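Thioesterase domain-containing protein (Pseudomonas aeruginosa, PDB 3F1T) is of undemonstrated function but, as a hotdog-fold member of the thioesterase superfamily, probably hydrolyses acyl-CoA thioesters, possibly 1,4-dihydroxy-2-naphthoyl-CoA. Local coordinates at residues K98-F103 / A120-P125; L35-P40 / D64-I69; P5-A10 / L25-A30. One frame throughout, in Å; residues are numbered along the deposited sequence.

Interaction 1: K98-F103 / A120-P125; sequences KDVYGF and AYQDDP
Tyr101 and Tyr121 form the hydrogen-bonded antiparallel pair at this end of the hairpin. Tyr101 N reaches Tyr121 O at 2.8 Å, and Tyr121 N returns a bond of 2.9 Å to Tyr101 O. Both side chains stand on the same face of the sheet. The Tyr121 ring is swung over its own backbone, with CG between the backbone N and the carbonyl carbon (chi1 67°), and this lays it across its partner: Tyr101 CB sits over one face, 3.6 Å from the Tyr121 ring centroid, while Pro125 CG lies over the opposite face. The two rings themselves are nearly parallel but slid apart, so they barely overlap. Past the paired strands, Gln122 stretches its extended side chain along Asp99, and Gln122 NE2 meets Lys98 O at 3.0 Å from above the carbonyl plane, a bent bond of 140°. The other end of that amide, Gln122 OE1, accepts from Glu95 N, which fixes its flip. Lys98, also extended, puts NZ 2.9 Å from Asp123 OD1 on the syn side of the carboxylate; the ammonium is shared with Glu95, which also forms a salt bridge to it. A water bridges Asp99 O and Gln122 O where the strands part. Strand 34-39 flanks strand 100-109, its Thr36 touching Tyr121, while on the other face of the sheet Val100 and Ala120 pack beneath helix 56-70, against Leu62, Ile59 and Met63.

Interaction 2: L35-P40 / D64-I69; sequences LTLRLP and DTTCGI
Strand 35-39 and helix 64-69 run roughly antiparallel (151° between the axes of the short segments), with their axes 8.4 Å apart and Leu37 and Thr66 the closest CA pair. Leu35 and Leu37 both point at the helix and pack on it through Thr65, Thr66 and Ile69. In Leu35, CG anti to the backbone N (chi1 177°) combines with a chi2 of 83° to bring CD2 to the helix: Leu35 CD2 lies 3.3 Å from Thr66 O and 3.5 Å from Ile69 CG2. The latter is tighter than an ordinary methyl contact. The two side chains meet obliquely, and Leu35 CD2 does most of the touching, against CB and CG2 of Ile69. One turn earlier on the helix, Leu37 and Thr66 lie alongside, pointing opposite ways, with Leu37 CB 3.4 Å from Thr66 OG1. That hydroxyl is buried against hydrocarbon, but it is satisfied within its own helix by Leu62 O. Leu37 CD2 goes on to touch Thr65 CG2 at 3.6 Å, the side chains at about a right angle; Thr65 OG1 in turn is bonded to Thr61 O. The threonines thus spend their polar atoms on the helix and offer carbon or a shielded oxygen to the strand. Strand 26-31 lies on one side of strand 34-39 and strand 100-109 on the other, where Ala104 touches Thr66; helix 4-15 completes the surroundings, with Ala10 packed on both Leu35 and Ile69.

Interaction 3: P5-A10 / L25-A30; sequences PLLERA and LTVEAA
Leu7 and Val27 make the tight centre of this contact, where the N-terminal helix lies against strand 26-30, the axes 7.4 Å apart at 142°. Leu7 CD1 comes to 3.5 Å from Val27 CG1, the side chains running antiparallel past one another. The first torsion of Leu7, with CG anti to the backbone N (chi1 -173°), turns the end of the side chain toward the strand although its CB is aimed past it. Ala10, a turn later, does point at the strand: Ala10 CB is 4.0 Å from Val27 CG1 and 4.2 Å from Ala30 CB. Val27 spreads its two methyls accordingly, CG1 reaching Leu7 and Ala10 while CG2 lies near Ala10 O. The close approach of the backbones rests on Ala30, whose CB sits against the helix backbone itself, 3.9 Å from Leu7 CA. The next residue along the helix, Arg11, donates through NH2 to Val27 O, a polar tie between helix and strand.

Toward the start of the helix the packing thins. Leu6 adds a marginal contact, its CB 4.5 Å from Ala30 CB, and Glu8 points away from the strand on an exposed flank. Glu28 points away from the helix, and Thr26, which does not touch it, donates through OG1 to Glu28 OE2 over 2.8 Å, a bond between residues two apart along the strand. Arg9 reaches in another direction, to Leu75 O and Pro76 O.

Glu28 and Ala29 both face Thr36, a classic beta bulge, and beyond it Ala30 again points to the helix as Val27 does. A short N-terminal helix laid on the edge strand of this chain's antiparallel sheet, beside the long central helix 56-70, extends the helical side of the hotdog fold.

From the N terminus, interaction 3 comes first: helix 4-15 turns back onto strand 26-31, and 14 residues, partly the rest of the helix, separate the two segments. Interaction 2 follows, joining 35-40 to 64-69 across 23 residues, eight of them helical, and interaction 1 closes last, over the hairpin of strands 100-109 and 113-121. The three are in series, none nested or crossing, yet the sheet runs through all of them. Strand 34-39 is the middle member: Thr36 O and Arg38 N pair with Glu28 N and Thr26 O of interaction 3, while Leu37 O and Leu39 N pair with Gly102 N and Val100 O of interaction 1. The two helices pack on neighbouring strands of one sheet.

Interaction 1: K98-F103 / A120-P125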
loop_
_atom_site.group_PDB
_atom_site.type_symbol
_atom_site.label_atom_id
_atom_site.label_comp_id
_atom_site.label_asym_id
_atom_site.label_seq_id
_atom_site.Cartn_x
_atom_site.Cartn_y
_atom_site.Cartn_z
ATOM N N LYS B 98 23.032 -9.706 11.933
ATOM C CA LYS B 98 22.523 -8.765 12.922
ATOM C C LYS B 98 21.040 -8.990 13.172
ATOM O O LYS B 98 20.272 -9.200 12.238
ATOM C CB LYS B 98 22.780 -7.319 12.484
ATOM C CG LYS B 98 24.163 -6.779 12.890
ATOM C CD LYS B 98 24.358 -5.337 12.450
ATOM C CE LYS B 98 25.826 -4.975 12.467
ATOM N NZ LYS B 98 26.095 -3.615 11.892
ATOM N N ASP B 99 20.651 -9.015 14.443
ATOM C CA ASP B 99 19.237 -9.149 14.798
ATOM C C ASP B 99 18.424 -8.007 14.196
ATOM O O ASP B 99 18.900 -6.871 14.121
ATOM C CB ASP B 99 19.054 -9.174 16.312
ATOM C CG ASP B 99 19.442 -10.504 16.926
ATOM O OD1 ASP B 99 19.694 -11.481 16.175
ATOM O OD2 ASP B 99 19.437 -10.587 18.170
ATOM N N VAL B 100 17.170 -8.296 13.845
ATOM C CA VAL B 100 16.247 -7.260 13.370
ATOM C C VAL B 100 15.199 -6.914 14.420
ATOM O O VAL B 100 14.490 -7.794 14.928
ATOM C CB VAL B 100 15.545 -7.665 12.035
ATOM C CG1 VAL B 100 14.720 -6.499 11.475
ATOM C CG2 VAL B 100 16.570 -8.124 11.016
ATOM N N TYR B 101 15.063 -5.617 14.694
ATOM C CA TYR B 101 14.056 -5.127 15.610
ATOM C C TYR B 101 12.862 -4.550 14.866
ATOM O O TYR B 101 13.002 -3.963 13.794
ATOM C CB TYR B 101 14.663 -4.080 16.527
ATOM C CG TYR B 101 15.701 -4.656 17.448
ATOM C CD1 TYR B 101 15.348 -5.141 18.697
ATOM C CD2 TYR B 101 17.004 -4.840 17.024
ATOM C CE1 TYR B 101 16.297 -5.666 19.546
ATOM C CE2 TYR B 101 17.965 -5.384 17.868
ATOM C CZ TYR B 101 17.588 -5.833 19.110
ATOM O OH TYR B 101 18.533 -6.362 19.960
ATOM N N GLY B 102 11.675 -4.775 15.405
ATOM C CA GLY B 102 10.490 -4.136 14.870
ATOM C C GLY B 102 9.907 -3.255 15.942
ATOM O O GLY B 102 9.913 -3.630 17.103
ATOM N N PHE B 103 9.504 -2.040 15.570
ATOM C CA PHE B 103 8.752 -1.166 16.464
ATOM C C PHE B 103 7.438 -0.754 15.800
ATOM O O PHE B 103 7.381 -0.585 14.579
ATOM C CB PHE B 103 9.567 0.080 16.800
ATOM C CG PHE B 103 8.782 1.138 17.522
ATOM C CD1 PHE B 103 8.163 2.159 16.822
ATOM C CD2 PHE B 103 8.575 1.047 18.887
ATOM C CE1 PHE B 103 7.363 3.087 17.467
ATOM C CE2 PHE B 103 7.818 1.997 19.549
ATOM C CZ PHE B 103 7.207 3.020 18.833
ATOM N N ALA B 120 11.086 -1.595 10.737
ATOM C CA ALA B 120 12.186 -2.477 11.078
ATOM C C ALA B 120 13.526 -1.752 11.072
ATOM O O ALA B 120 13.789 -0.909 10.215
ATOM C CB ALA B 120 12.226 -3.673 10.139
ATOM N N TYR B 121 14.434 -2.214 11.921
ATOM C CA TYR B 121 15.759 -1.626 11.995
ATOM C C TYR B 121 16.709 -2.608 12.674
ATOM O O TYR B 121 16.286 -3.656 13.147
ATOM C CB TYR B 121 15.702 -0.288 12.747
ATOM C CG TYR B 121 15.346 -0.429 14.210
ATOM C CD1 TYR B 121 16.344 -0.474 15.167
ATOM C CD2 TYR B 121 14.042 -0.713 14.616
ATOM C CE1 TYR B 121 16.052 -0.641 16.500
ATOM C CE2 TYR B 121 13.732 -0.848 15.958
ATOM C CZ TYR B 121 14.757 -0.832 16.891
ATOM O OH TYR B 121 14.517 -1.023 18.231
ATOM N N GLN B 122 17.998 -2.313 12.644
ATOM C CA GLN B 122 18.969 -3.203 13.247
ATOM C C GLN B 122 19.773 -2.525 14.329
ATOM O O GLN B 122 19.612 -2.840 15.509
ATOM C CB GLN B 122 19.856 -3.854 12.197
ATOM C CG GLN B 122 19.157 -5.020 11.545
ATOM C CD GLN B 122 19.917 -5.561 10.372
ATOM O OE1 GLN B 122 20.327 -4.819 9.484
ATOM N NE2 GLN B 122 20.121 -6.872 10.361
ATOM N N ASP B 123 20.625 -1.583 13.950
ATOM C CA ASP B 123 21.534 -0.985 14.920
ATOM C C ASP B 123 20.832 0.126 15.687
ATOM O O ASP B 123 20.492 -0.037 16.864
ATOM C CB ASP B 123 22.788 -0.450 14.234
ATOM C CG ASP B 123 23.827 -1.523 14.015
ATOM O OD1 ASP B 123 24.570 -1.420 13.013
ATOM O OD2 ASP B 123 23.861 -2.495 14.807
ATOM N N ASP B 124 20.519 1.212 14.990
ATOM C CA ASP B 124 19.686 2.256 15.572
ATOM C C ASP B 124 18.463 2.568 14.705
ATOM O O ASP B 124 18.531 2.516 13.472
ATOM C CB ASP B 124 20.512 3.512 15.829
ATOM N N PRO B 125 17.353 2.948 15.354
ATOM C CA PRO B 125 16.094 3.261 14.688
ATOM C C PRO B 125 16.252 4.323 13.608
ATOM O O PRO B 125 15.290 4.644 12.911
ATOM C CB PRO B 125 15.222 3.798 15.824
ATOM C CG PRO B 125 15.783 3.177 17.054
ATOM C CD PRO B 125 17.257 3.081 16.817
HETATM O O HOH W 1 20.653 -5.564 15.725
#

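Interaction 2: L35-P40 / D64-I69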
loop_
_atom_site.group_PDB
_atom_site.type_symbol
_atom_site.label_atom_id
_atom_site.label_comp_id
_atom_site.label_asym_id
_atom_site.label_seq_id
_atom_site.Cartn_x
_atom_site.Cartn_y
_atom_site.Cartn_z
ATOM N N LEU B 35 5.576 -0.558 21.047
ATOM C CA LEU B 35 5.932 -1.961 21.215
ATOM C C LEU B 35 7.158 -2.300 20.364
ATOM O O LEU B 35 7.224 -1.935 19.195
ATOM C CB LEU B 35 4.748 -2.855 20.819
ATOM C CG LEU B 35 5.014 -4.356 20.881
ATOM C CD1 LEU B 35 4.822 -4.862 22.307
ATOM C CD2 LEU B 35 4.141 -5.134 19.905
ATOM N N THR B 36 8.127 -2.990 20.960
ATOM C CA THR B 36 9.325 -3.445 20.259
ATOM C C THR B 36 9.465 -4.968 20.340
ATOM O O THR B 36 9.533 -5.546 21.425
ATOM C CB THR B 36 10.610 -2.793 20.834
ATOM O OG1 THR B 36 10.432 -1.374 20.898
ATOM C CG2 THR B 36 11.809 -3.099 19.963
ATOM N N LEU B 37 9.555 -5.604 19.180
ATOM C CA LEU B 37 9.881 -7.012 19.094
ATOM C C LEU B 37 11.276 -7.167 18.515
ATOM O O LEU B 37 11.731 -6.322 17.744
ATOM C CB LEU B 37 8.872 -7.734 18.186
ATOM C CG LEU B 37 7.665 -8.396 18.845
ATOM C CD1 LEU B 37 6.860 -7.383 19.619
ATOM C CD2 LEU B 37 6.796 -9.126 17.830
ATOM N N ARG B 38 11.822 -8.363 18.669
ATOM C CA ARG B 38 13.069 -8.719 18.053
ATOM C C ARG B 38 12.976 -10.062 17.310
ATOM O O ARG B 38 12.462 -11.038 17.839
ATOM C CB ARG B 38 14.181 -8.752 19.102
ATOM C CG ARG B 38 15.530 -9.111 18.532
ATOM C CD ARG B 38 16.511 -9.469 19.615
ATOM N NE ARG B 38 16.194 -10.743 20.252
ATOM C CZ ARG B 38 17.040 -11.394 21.046
ATOM N NH1 ARG B 38 18.275 -10.948 21.196
ATOM N NH2 ARG B 38 16.662 -12.497 21.668
ATOM N N LEU B 39 13.556 -10.106 16.113
ATOM C CA LEU B 39 13.815 -11.346 15.397
ATOM C C LEU B 39 15.316 -11.669 15.422
ATOM O O LEU B 39 16.105 -10.998 14.768
ATOM C CB LEU B 39 13.325 -11.192 13.959
ATOM C CG LEU B 39 13.772 -12.187 12.884
ATOM C CD1 LEU B 39 13.034 -13.517 13.069
ATOM C CD2 LEU B 39 13.474 -11.599 11.506
ATOM N N PRO B 40 15.707 -12.741 16.133
ATOM C CA PRO B 40 17.103 -13.194 16.116
ATOM C C PRO B 40 17.510 -13.723 14.735
ATOM O O PRO B 40 16.809 -14.556 14.161
ATOM C CB PRO B 40 17.120 -14.326 17.154
ATOM C CG PRO B 40 15.736 -14.826 17.193
ATOM C CD PRO B 40 14.834 -13.654 16.895
ATOM N N ASP B 64 4.302 -7.562 10.620
ATOM C CA ASP B 64 2.906 -7.931 10.810
ATOM C C ASP B 64 2.605 -8.212 12.267
ATOM O O ASP B 64 1.607 -7.732 12.794
ATOM C CB ASP B 64 2.520 -9.144 9.950
ATOM C CG ASP B 64 1.039 -9.450 10.017
ATOM O OD1 ASP B 64 0.238 -8.525 10.265
ATOM O OD2 ASP B 64 0.675 -10.627 9.908
ATOM N N THR B 65 3.422 -9.061 12.897
ATOM C CA THR B 65 3.261 -9.411 14.322
ATOM C C THR B 65 3.423 -8.212 15.258
ATOM O O THR B 65 2.625 -8.004 16.171
ATOM C CB THR B 65 4.281 -10.471 14.754
ATOM O OG1 THR B 65 4.132 -11.638 13.938
ATOM C CG2 THR B 65 4.089 -10.846 16.224
ATOM N N THR B 66 4.470 -7.432 15.046
ATOM C CA THR B 66 4.671 -6.222 15.831
ATOM C C THR B 66 3.462 -5.281 15.788
ATOM O O THR B 66 3.052 -4.751 16.819
ATOM C CB THR B 66 5.970 -5.481 15.404
ATOM O OG1 THR B 66 7.099 -6.320 15.661
ATOM C CG2 THR B 66 6.148 -4.204 16.188
ATOM N N CYS B 67 3.003 -4.921 14.588
ATOM C CA CYS B 67 1.808 -4.071 14.449
ATOM C C CYS B 67 0.567 -4.667 15.115
ATOM O O CYS B 67 -0.162 -3.987 15.836
ATOM C CB CYS B 67 1.511 -3.790 12.975
ATOM S SG CYS B 67 2.776 -2.815 12.121
ATOM N N GLY B 68 0.306 -5.940 14.847
ATOM C CA GLY B 68 -0.811 -6.620 15.504
ATOM C C GLY B 68 -0.748 -6.484 17.010
ATOM O O GLY B 68 -1.743 -6.125 17.668
ATOM N N ILE B 69 0.420 -6.763 17.581
ATOM C CA ILE B 69 0.506 -6.834 19.032
ATOM C C ILE B 69 0.528 -5.455 19.683
ATOM O O ILE B 69 0.194 -5.298 20.857
ATOM C CB ILE B 69 1.713 -7.673 19.471
ATOM C CG1 ILE B 69 1.501 -9.136 19.071
ATOM C CG2 ILE B 69 1.905 -7.575 20.973
ATOM C CD1 ILE B 69 2.618 -10.055 19.543
#

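Interaction 3: P5-A10 / L25-A30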
loop_
_atom_site.group_PDB
_atom_site.type_symbol
_atom_site.label_atom_id
_atom_site.label_comp_id
_atom_site.label_asym_id
_atom_site.label_seq_id
_atom_site.Cartn_x
_atom_site.Cartn_y
_atom_site.Cartn_z
ATOM N N PRO B 5 2.493 -4.519 32.932
ATOM C CA PRO B 5 1.247 -5.196 32.613
ATOM C C PRO B 5 1.094 -5.325 31.102
ATOM O O PRO B 5 0.664 -6.367 30.614
ATOM C CB PRO B 5 0.164 -4.258 33.179
ATOM C CG PRO B 5 0.885 -3.258 34.018
ATOM C CD PRO B 5 2.257 -3.153 33.427
ATOM N N LEU B 6 1.516 -4.309 30.361
ATOM C CA LEU B 6 1.370 -4.339 28.911
ATOM C C LEU B 6 2.375 -5.297 28.277
ATOM O O LEU B 6 2.074 -5.962 27.291
ATOM C CB LEU B 6 1.494 -2.940 28.314
ATOM C CG LEU B 6 0.279 -2.023 28.436
ATOM C CD1 LEU B 6 0.551 -0.710 27.722
ATOM C CD2 LEU B 6 -0.992 -2.680 27.905
ATOM N N LEU B 7 3.523 -5.445 28.929
ATOM C CA LEU B 7 4.568 -6.362 28.492
ATOM C C LEU B 7 4.131 -7.802 28.694
ATOM O O LEU B 7 4.353 -8.651 27.836
ATOM C CB LEU B 7 5.853 -6.099 29.272
ATOM C CG LEU B 7 7.089 -6.867 28.814
ATOM C CD1 LEU B 7 7.431 -6.562 27.366
ATOM C CD2 LEU B 7 8.238 -6.526 29.703
ATOM N N GLU B 8 3.520 -8.070 29.843
ATOM C CA GLU B 8 3.012 -9.391 30.156
ATOM C C GLU B 8 1.980 -9.800 29.125
ATOM O O GLU B 8 2.014 -10.917 28.597
ATOM C CB GLU B 8 2.382 -9.402 31.547
ATOM C CG GLU B 8 3.331 -9.042 32.662
ATOM C CD GLU B 8 4.620 -9.837 32.579
ATOM O OE1 GLU B 8 4.540 -11.078 32.386
ATOM O OE2 GLU B 8 5.702 -9.209 32.587
ATOM N N ARG B 9 1.039 -8.895 28.866
ATOM C CA ARG B 9 0.038 -9.125 27.843
ATOM C C ARG B 9 0.662 -9.371 26.480
ATOM O O ARG B 9 0.250 -10.273 25.769
ATOM C CB ARG B 9 -0.949 -7.963 27.765
ATOM C CG ARG B 9 -2.254 -8.332 27.072
ATOM C CD ARG B 9 -3.057 -7.091 26.743
ATOM N NE ARG B 9 -3.793 -6.611 27.906
ATOM C CZ ARG B 9 -4.503 -5.487 27.923
ATOM N NH1 ARG B 9 -4.580 -4.728 26.828
ATOM N NH2 ARG B 9 -5.158 -5.142 29.022
ATOM N N ALA B 10 1.549 -8.474 26.059
ATOM C CA ALA B 10 2.179 -8.606 24.748
ATOM C C ALA B 10 2.839 -9.960 24.631
ATOM O O ALA B 10 2.790 -10.594 23.569
ATOM C CB ALA B 10 3.204 -7.482 24.516
ATOM N N LEU B 25 10.845 -15.078 17.882
ATOM C CA LEU B 25 10.470 -13.676 18.055
ATOM C C LEU B 25 10.286 -13.414 19.559
ATOM O O LEU B 25 9.888 -14.324 20.288
ATOM C CB LEU B 25 9.165 -13.409 17.302
ATOM C CG LEU B 25 9.227 -12.596 16.013
ATOM C CD1 LEU B 25 10.452 -12.896 15.179
ATOM C CD2 LEU B 25 7.952 -12.713 15.200
ATOM N N THR B 26 10.811 -12.288 20.049
ATOM C CA THR B 26 10.608 -11.887 21.451
ATOM C C THR B 26 10.097 -10.452 21.561
ATOM O O THR B 26 10.348 -9.634 20.672
ATOM C CB THR B 26 11.905 -11.992 22.299
ATOM O OG1 THR B 26 12.927 -11.198 21.704
ATOM C CG2 THR B 26 12.378 -13.436 22.413
ATOM N N VAL B 27 9.392 -10.156 22.655
ATOM C CA VAL B 27 9.004 -8.788 22.981
ATOM C C VAL B 27 10.062 -8.158 23.861
ATOM O O VAL B 27 10.249 -8.570 25.004
ATOM C CB VAL B 27 7.662 -8.724 23.763
ATOM C CG1 VAL B 27 7.201 -7.275 23.905
ATOM C CG2 VAL B 27 6.601 -9.540 23.082
ATOM N N GLU B 28 10.658 -7.075 23.380
ATOM C CA GLU B 28 11.702 -6.396 24.123
ATOM C C GLU B 28 11.153 -5.325 25.069
ATOM O O GLU B 28 11.670 -5.130 26.176
ATOM C CB GLU B 28 12.709 -5.786 23.144
ATOM C CG GLU B 28 13.250 -6.796 22.158
ATOM C CD GLU B 28 14.281 -7.707 22.786
ATOM O OE1 GLU B 28 15.385 -7.202 23.113
ATOM O OE2 GLU B 28 13.984 -8.918 22.965
ATOM N N ALA B 29 10.117 -4.624 24.625
ATOM C CA ALA B 29 9.527 -3.545 25.405
ATOM C C ALA B 29 8.101 -3.299 24.934
ATOM O O ALA B 29 7.771 -3.584 23.787
ATOM C CB ALA B 29 10.359 -2.273 25.265
ATOM N N ALA B 30 7.234 -2.918 25.865
ATOM C CA ALA B 30 5.846 -2.573 25.565
ATOM C C ALA B 30 5.387 -1.546 26.590
ATOM O O ALA B 30 5.739 -1.625 27.769
ATOM C CB ALA B 30 4.975 -3.798 25.632
#